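PDB 2G8S: Glucose/sorbosone dehydrogenases from Escherichia coli K12, which is a calcium-containing beta-propeller protein of the glucose/sorbosone dehydrogenase family, with antiparallel sheets and hardly any helix. Local coordinates for residues A[303-308]-A[312-317]; A[280-283]-A[287-290]; A[202-205]-A[210-213]; A[132-137]-A[325-330]. One frame throughout, in Å; residues are numbered along the deposited sequence.

Interaction 1 of 4, residues A[303-308]-A[312-317]. With EDO (1,2-ethanediol), chain G.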
loop_
_atom_site.group_PDB
_atom_site.type_symbol
_atom_site.label_atom_id
_atom_site.label_comp_id
_atom_site.label_asym_id
_atom_site.label_seq_id
_atom_site.Cartn_x
_atom_site.Cartn_y
_atom_site.Cartn_z
ATOM N N VAL A 303 -4.686 -12.375 10.857
ATOM C CA VAL A 303 -5.413 -11.664 11.899
ATOM C C VAL A 303 -4.447 -11.433 13.049
ATOM O O VAL A 303 -3.883 -12.392 13.584
ATOM C CB VAL A 303 -6.618 -12.467 12.414
ATOM C CG1 VAL A 303 -7.422 -11.624 13.395
ATOM C CG2 VAL A 303 -7.485 -12.900 11.251
HETATM N N MSE A 304 -4.251 -10.167 13.414
HETATM C CA MSE A 304 -3.285 -9.843 14.456
HETATM C C MSE A 304 -3.904 -9.016 15.559
HETATM O O MSE A 304 -4.824 -8.235 15.320
HETATM C CB MSE A 304 -2.089 -9.106 13.859
HETATM C CG MSE A 304 -1.521 -9.795 12.634
HETATM SE SE MSE A 304 0.105 -9.050 12.047
HETATM C CE MSE A 304 1.283 -9.931 13.369
ATOM N N SER A 305 -3.398 -9.218 16.778
ATOM C CA SER A 305 -3.820 -8.439 17.941
ATOM C C SER A 305 -2.896 -7.233 18.057
ATOM O O SER A 305 -1.667 -7.392 18.074
ATOM C CB SER A 305 -3.705 -9.284 19.215
ATOM O OG SER A 305 -4.729 -10.255 19.279
ATOM N N VAL A 306 -3.477 -6.036 18.112
ATOM C CA VAL A 306 -2.694 -4.813 18.234
ATOM C C VAL A 306 -2.678 -4.394 19.702
ATOM O O VAL A 306 -3.732 -4.311 20.337
ATOM C CB VAL A 306 -3.289 -3.663 17.386
ATOM C CG1 VAL A 306 -2.448 -2.378 17.530
ATOM C CG2 VAL A 306 -3.367 -4.074 15.926
ATOM N N ASN A 307 -1.479 -4.139 20.222
ATOM C CA ASN A 307 -1.272 -3.875 21.644
ATOM C C ASN A 307 -0.316 -2.689 21.766
ATOM O O ASN A 307 0.895 -2.872 21.913
ATOM C CB ASN A 307 -0.699 -5.142 22.304
ATOM C CG ASN A 307 -0.402 -4.973 23.790
ATOM O OD1 ASN A 307 -1.016 -4.156 24.481
ATOM N ND2 ASN A 307 0.540 -5.774 24.293
ATOM N N GLY A 308 -0.848 -1.473 21.667
ATOM C CA GLY A 308 0.008 -0.282 21.590
ATOM C C GLY A 308 0.878 -0.366 20.348
ATOM O O GLY A 308 0.362 -0.503 19.227
ATOM N N THR A 312 0.831 -9.123 17.712
ATOM C CA THR A 312 1.025 -10.581 17.722
ATOM C C THR A 312 0.061 -11.226 16.734
ATOM O O THR A 312 -0.988 -10.653 16.426
ATOM C CB THR A 312 0.832 -11.199 19.126
ATOM O OG1 THR A 312 -0.473 -10.899 19.621
ATOM C CG2 THR A 312 1.882 -10.677 20.104
ATOM N N GLU A 313 0.403 -12.416 16.244
ATOM C CA GLU A 313 -0.424 -13.081 15.236
ATOM C C GLU A 313 -1.448 -14.009 15.898
ATOM O O GLU A 313 -1.071 -14.949 16.601
ATOM C CB GLU A 313 0.449 -13.844 14.225
ATOM C CG GLU A 313 -0.366 -14.497 13.120
ATOM C CD GLU A 313 0.445 -14.957 11.915
ATOM O OE1 GLU A 313 1.434 -14.280 11.540
ATOM O OE2 GLU A 313 0.054 -15.975 11.300
ATOM N N ASP A 314 -2.736 -13.738 15.684
ATOM C CA ASP A 314 -3.796 -14.611 16.207
ATOM C C ASP A 314 -3.934 -15.870 15.364
ATOM O O ASP A 314 -4.162 -16.966 15.886
ATOM C CB ASP A 314 -5.148 -13.919 16.169
ATOM C CG ASP A 314 -5.246 -12.721 17.082
ATOM O OD1 ASP A 314 -4.279 -12.366 17.790
ATOM O OD2 ASP A 314 -6.346 -12.128 17.068
ATOM N N GLY A 315 -3.823 -15.701 14.053
ATOM C CA GLY A 315 -4.041 -16.798 13.122
ATOM C C GLY A 315 -4.417 -16.276 11.751
ATOM O O GLY A 315 -4.154 -15.119 11.429
ATOM N N ARG A 316 -5.012 -17.150 10.944
ATOM C CA ARG A 316 -5.326 -16.859 9.546
ATOM C C ARG A 316 -6.788 -17.110 9.245
ATOM O O ARG A 316 -7.416 -17.995 9.846
ATOM C CB ARG A 316 -4.494 -17.748 8.619
ATOM C CG ARG A 316 -2.985 -17.697 8.841
ATOM C CD ARG A 316 -2.408 -16.305 8.571
ATOM N NE ARG A 316 -0.956 -16.276 8.732
ATOM C CZ ARG A 316 -0.078 -16.299 7.733
ATOM N NH1 ARG A 316 -0.483 -16.350 6.467
ATOM N NH2 ARG A 316 1.230 -16.264 8.005
ATOM N N ILE A 317 -7.324 -16.323 8.315
ATOM C CA ILE A 317 -8.668 -16.532 7.776
ATOM C C ILE A 317 -8.615 -16.533 6.243
ATOM O O ILE A 317 -7.649 -16.052 5.651
ATOM C CB ILE A 317 -9.688 -15.489 8.317
ATOM C CG1 ILE A 317 -9.300 -14.064 7.906
ATOM C CG2 ILE A 317 -9.845 -15.626 9.851
ATOM C CD1 ILE A 317 -10.334 -12.987 8.268
HETATM C C1 EDO G . -5.973 -0.671 20.951
HETATM O O1 EDO G . -6.046 0.273 22.024
HETATM C C2 EDO G . -4.679 -1.462 21.019
HETATM O O2 EDO G . -3.562 -0.571 21.054
#

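Interaction 2 of 4, residues A[280-283]-A[287-290]. With EDO (1,2-ethanediol), chain P.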
loop_
_atom_site.group_PDB
_atom_site.type_symbol
_atom_site.label_atom_id
_atom_site.label_comp_id
_atom_site.label_asym_id
_atom_site.label_seq_id
_atom_site.Cartn_x
_atom_site.Cartn_y
_atom_site.Cartn_z
ATOM N N ASN A 280 -11.567 -1.021 14.324
ATOM C CA ASN A 280 -11.900 -0.235 15.520
ATOM C C ASN A 280 -13.399 0.054 15.624
ATOM O O ASN A 280 -13.821 1.075 16.179
ATOM C CB ASN A 280 -11.103 1.072 15.528
ATOM C CG ASN A 280 -11.537 2.021 14.429
ATOM O OD1 ASN A 280 -12.142 1.606 13.446
ATOM N ND2 ASN A 280 -11.229 3.302 14.595
ATOM N N SER A 281 -14.210 -0.879 15.126
ATOM C CA SER A 281 -15.669 -0.736 15.108
ATOM C C SER A 281 -16.351 -1.635 16.135
ATOM O O SER A 281 -15.890 -2.737 16.410
ATOM C CB SER A 281 -16.204 -1.051 13.704
ATOM O OG SER A 281 -17.626 -1.128 13.678
ATOM N N ASP A 282 -17.454 -1.151 16.704
ATOM C CA ASP A 282 -18.290 -1.979 17.574
ATOM C C ASP A 282 -19.258 -2.871 16.788
ATOM O O ASP A 282 -20.001 -3.658 17.389
ATOM C CB ASP A 282 -19.066 -1.112 18.575
ATOM C CG ASP A 282 -18.198 -0.603 19.714
ATOM O OD1 ASP A 282 -17.125 -1.193 19.969
ATOM O OD2 ASP A 282 -18.607 0.399 20.344
ATOM N N LYS A 283 -19.240 -2.796 15.458
ATOM C CA LYS A 283 -20.095 -3.704 14.678
ATOM C C LYS A 283 -19.806 -5.167 15.016
ATOM O O LYS A 283 -20.727 -5.938 15.300
ATOM C CB LYS A 283 -19.980 -3.455 13.160
ATOM C CG LYS A 283 -20.669 -4.526 12.271
ATOM C CD LYS A 283 -22.205 -4.636 12.463
ATOM C CE LYS A 283 -22.752 -5.863 11.729
ATOM N NZ LYS A 283 -24.185 -6.198 12.025
ATOM N N TRP A 287 -13.610 -8.271 16.861
ATOM C CA TRP A 287 -12.547 -7.824 15.956
ATOM C C TRP A 287 -11.933 -6.495 16.406
ATOM O O TRP A 287 -10.982 -6.006 15.796
ATOM C CB TRP A 287 -13.105 -7.691 14.537
ATOM C CG TRP A 287 -13.079 -8.952 13.724
ATOM C CD1 TRP A 287 -12.652 -10.191 14.121
ATOM C CD2 TRP A 287 -13.530 -9.095 12.368
ATOM N NE1 TRP A 287 -12.780 -11.088 13.081
ATOM C CE2 TRP A 287 -13.313 -10.442 11.996
ATOM C CE3 TRP A 287 -14.077 -8.212 11.429
ATOM C CZ2 TRP A 287 -13.638 -10.929 10.717
ATOM C CZ3 TRP A 287 -14.399 -8.695 10.159
ATOM C CH2 TRP A 287 -14.166 -10.036 9.817
ATOM N N GLN A 288 -12.458 -5.908 17.478
ATOM C CA GLN A 288 -11.852 -4.701 18.032
ATOM C C GLN A 288 -10.377 -4.932 18.376
ATOM O O GLN A 288 -9.997 -6.010 18.831
ATOM C CB GLN A 288 -12.602 -4.251 19.286
ATOM C CG GLN A 288 -13.815 -3.374 18.965
ATOM C CD GLN A 288 -13.437 -1.923 18.691
ATOM O OE1 GLN A 288 -12.283 -1.618 18.377
ATOM N NE2 GLN A 288 -14.412 -1.020 18.805
ATOM N N GLN A 289 -9.554 -3.912 18.139
ATOM C CA GLN A 289 -8.117 -3.958 18.463
ATOM C C GLN A 289 -7.370 -4.999 17.642
ATOM O O GLN A 289 -6.411 -5.619 18.116
ATOM C CB GLN A 289 -7.878 -4.145 19.975
ATOM C CG GLN A 289 -8.559 -3.058 20.789
ATOM C CD GLN A 289 -8.186 -3.063 22.265
ATOM O OE1 GLN A 289 -7.491 -3.960 22.760
ATOM N NE2 GLN A 289 -8.660 -2.047 22.977
ATOM N N LYS A 290 -7.835 -5.213 16.411
ATOM C CA LYS A 290 -7.174 -6.137 15.486
ATOM C C LYS A 290 -6.618 -5.417 14.266
ATOM O O LYS A 290 -7.063 -4.317 13.914
ATOM C CB LYS A 290 -8.126 -7.234 15.007
ATOM C CG LYS A 290 -8.749 -8.088 16.090
ATOM C CD LYS A 290 -7.757 -8.875 16.899
ATOM C CE LYS A 290 -8.479 -9.652 17.995
ATOM N NZ LYS A 290 -7.488 -10.206 18.931
HETATM C C1 EDO P . -9.616 1.223 22.218
HETATM O O1 EDO P . -10.321 0.035 21.825
HETATM C C2 EDO P . -9.258 1.128 23.697
HETATM O O2 EDO P . -10.459 1.009 24.459
#

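Interaction 3 of 4, residues A[202-205]-A[210-213]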
loop_
_atom_site.group_PDB
_atom_site.type_symbol
_atom_site.label_atom_id
_atom_site.label_comp_id
_atom_site.label_asym_id
_atom_site.label_seq_id
_atom_site.Cartn_x
_atom_site.Cartn_y
_atom_site.Cartn_z
HETATM N N MSE A 202 -0.150 -0.027 3.967
HETATM C CA MSE A 202 0.084 1.048 4.935
HETATM C C MSE A 202 -1.261 1.500 5.458
HETATM O O MSE A 202 -2.269 1.428 4.744
HETATM C CB MSE A 202 0.767 2.272 4.317
HETATM C CG MSE A 202 2.100 2.047 3.691
HETATM SE SE MSE A 202 3.189 3.662 3.748
HETATM C CE MSE A 202 2.056 4.892 2.710
ATOM N N ALA A 203 -1.283 1.951 6.708
ATOM C CA ALA A 203 -2.524 2.475 7.301
ATOM C C ALA A 203 -2.230 3.278 8.552
ATOM O O ALA A 203 -1.226 3.044 9.226
ATOM C CB ALA A 203 -3.471 1.329 7.627
HETATM N N MSE A 204 -3.117 4.220 8.856
HETATM C CA MSE A 204 -3.032 4.957 10.121
HETATM C C MSE A 204 -3.594 4.096 11.247
HETATM O O MSE A 204 -4.741 3.646 11.184
HETATM C CB MSE A 204 -3.811 6.281 10.046
HETATM C CG MSE A 204 -3.255 7.294 9.047
HETATM SE SE MSE A 204 -1.432 7.833 9.390
HETATM C CE MSE A 204 -1.720 8.761 11.074
ATOM N N ASN A 205 -2.780 3.876 12.274
ATOM C CA ASN A 205 -3.238 3.210 13.481
ATOM C C ASN A 205 -4.173 4.184 14.202
ATOM O O ASN A 205 -3.739 5.272 14.586
ATOM C CB ASN A 205 -2.037 2.813 14.344
ATOM C CG ASN A 205 -2.437 2.169 15.664
ATOM O OD1 ASN A 205 -3.391 2.591 16.317
ATOM N ND2 ASN A 205 -1.694 1.148 16.068
ATOM N N ALA A 210 -0.785 7.071 14.298
ATOM C CA ALA A 210 0.532 6.991 13.695
ATOM C C ALA A 210 0.505 6.017 12.525
ATOM O O ALA A 210 -0.234 5.024 12.539
ATOM C CB ALA A 210 1.535 6.538 14.720
ATOM N N LEU A 211 1.326 6.311 11.525
ATOM C CA LEU A 211 1.418 5.469 10.335
ATOM C C LEU A 211 2.118 4.152 10.644
ATOM O O LEU A 211 3.166 4.136 11.284
ATOM C CB LEU A 211 2.201 6.206 9.245
ATOM C CG LEU A 211 2.249 5.532 7.880
ATOM C CD1 LEU A 211 0.911 5.664 7.177
ATOM C CD2 LEU A 211 3.350 6.162 7.053
ATOM N N TRP A 212 1.526 3.049 10.188
ATOM C CA TRP A 212 2.197 1.746 10.134
ATOM C C TRP A 212 2.327 1.303 8.685
ATOM O O TRP A 212 1.457 1.593 7.857
ATOM C CB TRP A 212 1.394 0.684 10.889
ATOM C CG TRP A 212 1.413 0.801 12.404
ATOM C CD1 TRP A 212 1.501 1.943 13.153
ATOM C CD2 TRP A 212 1.275 -0.280 13.340
ATOM N NE1 TRP A 212 1.460 1.634 14.508
ATOM C CE2 TRP A 212 1.315 0.280 14.643
ATOM C CE3 TRP A 212 1.128 -1.669 13.200
ATOM C CZ2 TRP A 212 1.223 -0.510 15.806
ATOM C CZ3 TRP A 212 1.032 -2.455 14.353
ATOM C CH2 TRP A 212 1.082 -1.868 15.636
ATOM N N LEU A 213 3.408 0.604 8.370
ATOM C CA LEU A 213 3.545 0.052 7.032
ATOM C C LEU A 213 4.052 -1.364 7.078
ATOM O O LEU A 213 4.612 -1.803 8.096
ATOM C CB LEU A 213 4.453 0.914 6.158
ATOM C CG LEU A 213 5.950 1.063 6.364
ATOM C CD1 LEU A 213 6.756 -0.181 5.954
ATOM C CD2 LEU A 213 6.423 2.252 5.527
#

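Interaction 4 of 4, residues A[132-137]-A[325-330]. With EDO (1,2-ethanediol), chain F.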
loop_
_atom_site.group_PDB
_atom_site.type_symbol
_atom_site.label_atom_id
_atom_site.label_comp_id
_atom_site.label_asym_id
_atom_site.label_seq_id
_atom_site.Cartn_x
_atom_site.Cartn_y
_atom_site.Cartn_z
ATOM N N GLY A 132 6.269 -0.185 -4.757
ATOM C CA GLY A 132 5.444 0.285 -3.636
ATOM C C GLY A 132 4.109 0.753 -4.210
ATOM O O GLY A 132 3.483 0.041 -5.010
ATOM N N GLY A 133 3.676 1.951 -3.819
ATOM C CA GLY A 133 2.505 2.569 -4.445
ATOM C C GLY A 133 1.401 3.041 -3.520
ATOM O O GLY A 133 0.559 3.846 -3.919
ATOM N N ARG A 134 1.393 2.549 -2.284
ATOM C CA ARG A 134 0.329 2.938 -1.357
ATOM C C ARG A 134 0.402 4.418 -0.985
ATOM O O ARG A 134 1.484 4.953 -0.742
ATOM C CB ARG A 134 0.356 2.081 -0.090
ATOM C CG ARG A 134 -0.793 2.354 0.885
ATOM C CD ARG A 134 -1.785 1.200 0.971
ATOM N NE ARG A 134 -2.678 1.090 -0.182
ATOM C CZ ARG A 134 -3.454 0.030 -0.428
ATOM N NH1 ARG A 134 -3.439 -1.022 0.386
ATOM N NH2 ARG A 134 -4.249 0.016 -1.491
ATOM N N LEU A 135 -0.770 5.053 -0.953
ATOM C CA LEU A 135 -0.924 6.442 -0.529
ATOM C C LEU A 135 -1.753 6.459 0.741
ATOM O O LEU A 135 -2.814 5.838 0.793
ATOM C CB LEU A 135 -1.682 7.229 -1.601
ATOM C CG LEU A 135 -1.148 7.139 -3.031
ATOM C CD1 LEU A 135 -2.091 7.848 -3.995
ATOM C CD2 LEU A 135 0.240 7.728 -3.085
ATOM N N VAL A 136 -1.289 7.182 1.756
ATOM C CA VAL A 136 -2.094 7.340 2.972
ATOM C C VAL A 136 -2.079 8.790 3.446
ATOM O O VAL A 136 -1.006 9.367 3.652
ATOM C CB VAL A 136 -1.607 6.410 4.123
ATOM C CG1 VAL A 136 -2.349 6.735 5.422
ATOM C CG2 VAL A 136 -1.831 4.949 3.773
ATOM N N PHE A 137 -3.267 9.375 3.620
ATOM C CA PHE A 137 -3.380 10.692 4.252
ATOM C C PHE A 137 -3.373 10.532 5.776
ATOM O O PHE A 137 -4.064 9.649 6.313
ATOM C CB PHE A 137 -4.653 11.410 3.787
ATOM C CG PHE A 137 -4.588 11.883 2.359
ATOM C CD1 PHE A 137 -3.982 13.101 2.045
ATOM C CD2 PHE A 137 -5.115 11.108 1.337
ATOM C CE1 PHE A 137 -3.897 13.531 0.723
ATOM C CE2 PHE A 137 -5.038 11.532 0.009
ATOM C CZ PHE A 137 -4.425 12.747 -0.295
ATOM N N ILE A 325 -4.300 -12.820 -1.722
ATOM C CA ILE A 325 -4.992 -11.646 -1.193
ATOM C C ILE A 325 -4.178 -10.378 -1.441
ATOM O O ILE A 325 -3.027 -10.278 -1.012
ATOM C CB ILE A 325 -5.318 -11.792 0.309
ATOM C CG1 ILE A 325 -6.122 -13.073 0.583
ATOM C CG2 ILE A 325 -6.038 -10.547 0.821
ATOM C CD1 ILE A 325 -7.448 -13.176 -0.195
ATOM N N ARG A 326 -4.805 -9.411 -2.107
ATOM C CA ARG A 326 -4.145 -8.171 -2.493
ATOM C C ARG A 326 -4.422 -7.006 -1.536
ATOM O O ARG A 326 -3.498 -6.272 -1.172
ATOM C CB ARG A 326 -4.544 -7.796 -3.932
ATOM C CG ARG A 326 -4.229 -6.357 -4.367
ATOM C CD ARG A 326 -2.750 -5.962 -4.209
ATOM N NE ARG A 326 -1.881 -6.714 -5.099
ATOM C CZ ARG A 326 -0.552 -6.745 -4.990
ATOM N NH1 ARG A 326 0.058 -6.096 -4.006
ATOM N NH2 ARG A 326 0.158 -7.449 -5.849
ATOM N N ASP A 327 -5.680 -6.810 -1.145
ATOM C CA ASP A 327 -6.016 -5.640 -0.319
ATOM C C ASP A 327 -7.058 -6.017 0.710
ATOM O O ASP A 327 -7.865 -6.927 0.491
ATOM C CB ASP A 327 -6.508 -4.446 -1.169
ATOM C CG ASP A 327 -6.232 -3.088 -0.508
ATOM O OD1 ASP A 327 -5.636 -3.033 0.595
ATOM O OD2 ASP A 327 -6.602 -2.057 -1.109
ATOM N N VAL A 328 -7.014 -5.308 1.833
ATOM C CA VAL A 328 -7.926 -5.515 2.948
ATOM C C VAL A 328 -8.270 -4.133 3.496
ATOM O O VAL A 328 -7.374 -3.324 3.761
ATOM C CB VAL A 328 -7.279 -6.379 4.081
ATOM C CG1 VAL A 328 -8.265 -6.580 5.226
ATOM C CG2 VAL A 328 -6.813 -7.741 3.547
ATOM N N ARG A 329 -9.567 -3.875 3.659
ATOM C CA ARG A 329 -10.040 -2.584 4.160
ATOM C C ARG A 329 -11.187 -2.749 5.126
ATOM O O ARG A 329 -12.026 -3.638 4.974
ATOM C CB ARG A 329 -10.511 -1.698 3.010
ATOM C CG ARG A 329 -9.402 -1.196 2.115
ATOM C CD ARG A 329 -8.573 -0.113 2.797
ATOM N NE ARG A 329 -9.404 1.002 3.254
ATOM C CZ ARG A 329 -9.906 1.943 2.459
ATOM N NH1 ARG A 329 -9.664 1.924 1.152
ATOM N NH2 ARG A 329 -10.652 2.906 2.975
ATOM N N THR A 330 -11.218 -1.882 6.130
ATOM C CA THR A 330 -12.336 -1.870 7.060
ATOM C C THR A 330 -13.347 -0.866 6.543
ATOM O O THR A 330 -13.032 0.318 6.387
ATOM C CB THR A 330 -11.895 -1.471 8.477
ATOM O OG1 THR A 330 -10.976 -2.455 8.966
ATOM C CG2 THR A 330 -13.104 -1.369 9.416
HETATM C C1 EDO F . -2.172 -2.721 -2.290
HETATM O O1 EDO F . -3.439 -3.224 -1.873
HETATM C C2 EDO F . -1.063 -3.219 -1.372
HETATM O O2 EDO F . -1.067 -4.653 -1.395
#

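Interaction 1 of 4, residues A[303-308]-A[312-317]
Ser305 turns its hydroxyl anti to its own carbonyl carbon (chi1 -74°), and Asp314 sets its carboxylate in the same sense (chi1 -65°), which brings the two groups together above the hairpin. Ser305 OG donates to Asp314 OD1 at 2.6 Å, meeting the lone pair on the side of the other oxygen. Lys290, from the strand beyond, in the conformer given bonds to Ser305 OG and forms a salt bridge with Asp314 OD2; this positive neighbour probably favours the charged carboxylate. The backbones below form an antiparallel hairpin, the last two strands of a four-stranded propeller sheet, with 310-317 at its edge, and a classic beta bulge interrupts its register: Asp314 and Gly315 both face Val303. Val303 O accordingly takes two N-H groups, a short bond from Asp314 N (2.7 Å) and a weak one from Gly315 N (3.3 Å), while Val303 N gives a nearly straight bond to Gly315 O (2.9 Å). Beyond the bulge, Ser305 and Thr312 make a regular hydrogen-bonded pair. On the same face as Ser305, Val303 CG2 packs against Ile317 CG2 at 3.9 Å, the two side chains crossing at about a right angle. The opposite face carries selenomethionine Met304, whose chain, in the conformer given, bends at chi3 (80°) to lay CE near Glu313 CB. Glu313 OE2 in turn receives Arg316 NE at 2.8 Å, the carboxylate oxygen lying in the guanidinium plane but approached from above its own.

Interaction 2 of 4, residues A[280-283]-A[287-290]
Gln288 NE2 gives a 3.0 Å hydrogen bond to Asp282 OD1, a side-chain bond between residues 280-283 and 287-290. The oxygen lies in the amide plane of Gln288, so the N-H is well aimed, at 157° to the acceptor; the carboxylate, however, is met from above its plane, and the two flat groups stand 64° apart. Gln288 reaches this position by folding back on itself: a bend at chi2 (-81°) carries the amide over the backbone of Asn280 and Ser281 instead of letting it run outward. Its aliphatic and amide carbons therefore rest on a carbonyl, with both CG and CD 3.4 Å from Ser281 O. At the amide's other end, OE1 comes within 3.2 Å of Asn280 CA. Gln288 thus contributes far more buried surface than any other residue here, lying across the start of the opposite segment.

Each segment has a tight turn of its own. Ser281 OG accepts the backbone N-H of Lys283 at 2.9 Å, an ST turn that shapes the chain around Asp282. Residues 287-290 form a type II beta turn, with Gln289 at its positive-phi position and a weak closing bond from Lys290 N to Trp287 O. Gln289 NE2 also holds a molecule of 1,2-ethanediol.

The contact lies at the surface, within the connection between strands 273-279 and 290-295, which are neighbours in one antiparallel sheet. The buried Trp287 meets Tyr279 and Phe292 edge-to-face and packs on Val350 and Pro352 of strand 345-352.

Interaction 3 of 4, residues A[202-205]-A[210-213]
Backbone hydrogen bonds join residues 202-205 to 210-213 as the two arms of an antiparallel beta hairpin. Ala203 and Trp212 form a hydrogen-bonded pair: Trp212 N donates to Ala203 O at 2.9 Å, nearly straight at 174°, and Ala203 N returns a bond to Trp212 O. Nearer the turn, Asn205 N donates to Ala210 O at 2.8 Å, while the reciprocal bond is weak. Trp212 O also receives a CA-H contact from Met202.

Apolar packing fills the face carrying Met202, Met204, Leu211 and Leu213. Met202, a selenomethionine, in the conformer given lies alongside Leu213 and points the same way, its CG 3.6 Å from Leu213 CB. Its selenium there also approaches CD2 of Leu211. The second selenomethionine, Met204, bends at both chi2 and chi3, which turns its end back over the hairpin and brings SE to 3.9 Å from Leu211 CD1.

The other face holds a polar-aromatic contact. Asn205, with CG anti to the backbone N (chi1 177°), lays its side chain along Trp212. CB makes a CH-pi contact over the five-membered ring, 4.0 Å from its centroid, and ND2 sits above the same face toward the rim, 3.4 Å from Trp212 CZ2. The amide is tilted 57° to the ring, and its rotation is fixed at the other end, where OD1 accepts from the backbone N atoms of Trp207 and Ser208 in the turn.

This hairpin forms the first two strands of one propeller sheet. Strand 222-225 continues it beyond 210-216, and the methionine-leucine face packs against Val136 and Phe144 of the sheet before it.

Interaction 4 of 4, residues A[132-137]-A[325-330]
Arg134 and Asp327 carry this contact between two sheets of the beta-propeller. They come from opposite directions, Arg134 from the residues just before strand 135-137 and Asp327 from strand 325-330, and meet close to the middle of the molecule where the sheets converge. The backbones stay well apart, the nearest CA atoms, those of Arg134 and Asp327, being 10.7 Å from each other.

Arg134 reaches across end-on with two nitrogens, one to each carboxylate oxygen: NH1 donates to Asp327 OD1 at 3.0 Å and NH2 to Asp327 OD2 at 3.2 Å. The paired salt bridge is not flat. The guanidinium and carboxylate planes are 28° apart, and both oxygens are met from above the carboxylate plane. Arg134 leaves the backbone with CG anti to N (chi1 -176°) and then bends twice, at chi2 and chi3, to present its end to the acid. Its remaining nitrogen, NE, forms a salt bridge with Asp70, so the buried guanidinium lies between two acids, which probably stabilises its charge.

Asp327 is part of a classic beta bulge: it and Arg326 both face Leu339. Its OD1 has a second donor, Val328 N at 2.9 Å, which arrives from the opposite face of the carboxylate to Arg134 NH1. A molecule of 1,2-ethanediol lies beside the pair and is held by Arg326 and by Trp21 O: its O2 donates to Arg326 O at 2.9 Å and accepts from Arg326 NH1, while its C1 sits 3.1 Å above the guanidinium plane of Arg134, offset toward the rim.

Overall arrangement
Interaction 1 lies in a propeller sheet and interaction 2 in a connection between two strands of the same sheet, their centres about 12 Å apart; a probable backbone hydrogen bond joins them, Val306 N to Gln289 O at 3.0 Å. The next contact inward is interaction 3, whose Trp212 CH2 is 4.0 Å from Val306 CG1 of interaction 1. Interaction 3 also leans on interaction 4, centres about 10 Å apart, through Met204 CG at 3.8 Å from Val136 CG1. Interaction 4 is near the chain's centre and closes a long loop of sequence holding the other three. The calcium ion, bound by Glu223 and Tyr233, is about 8 Å from the Leu213 side chain of interaction 3.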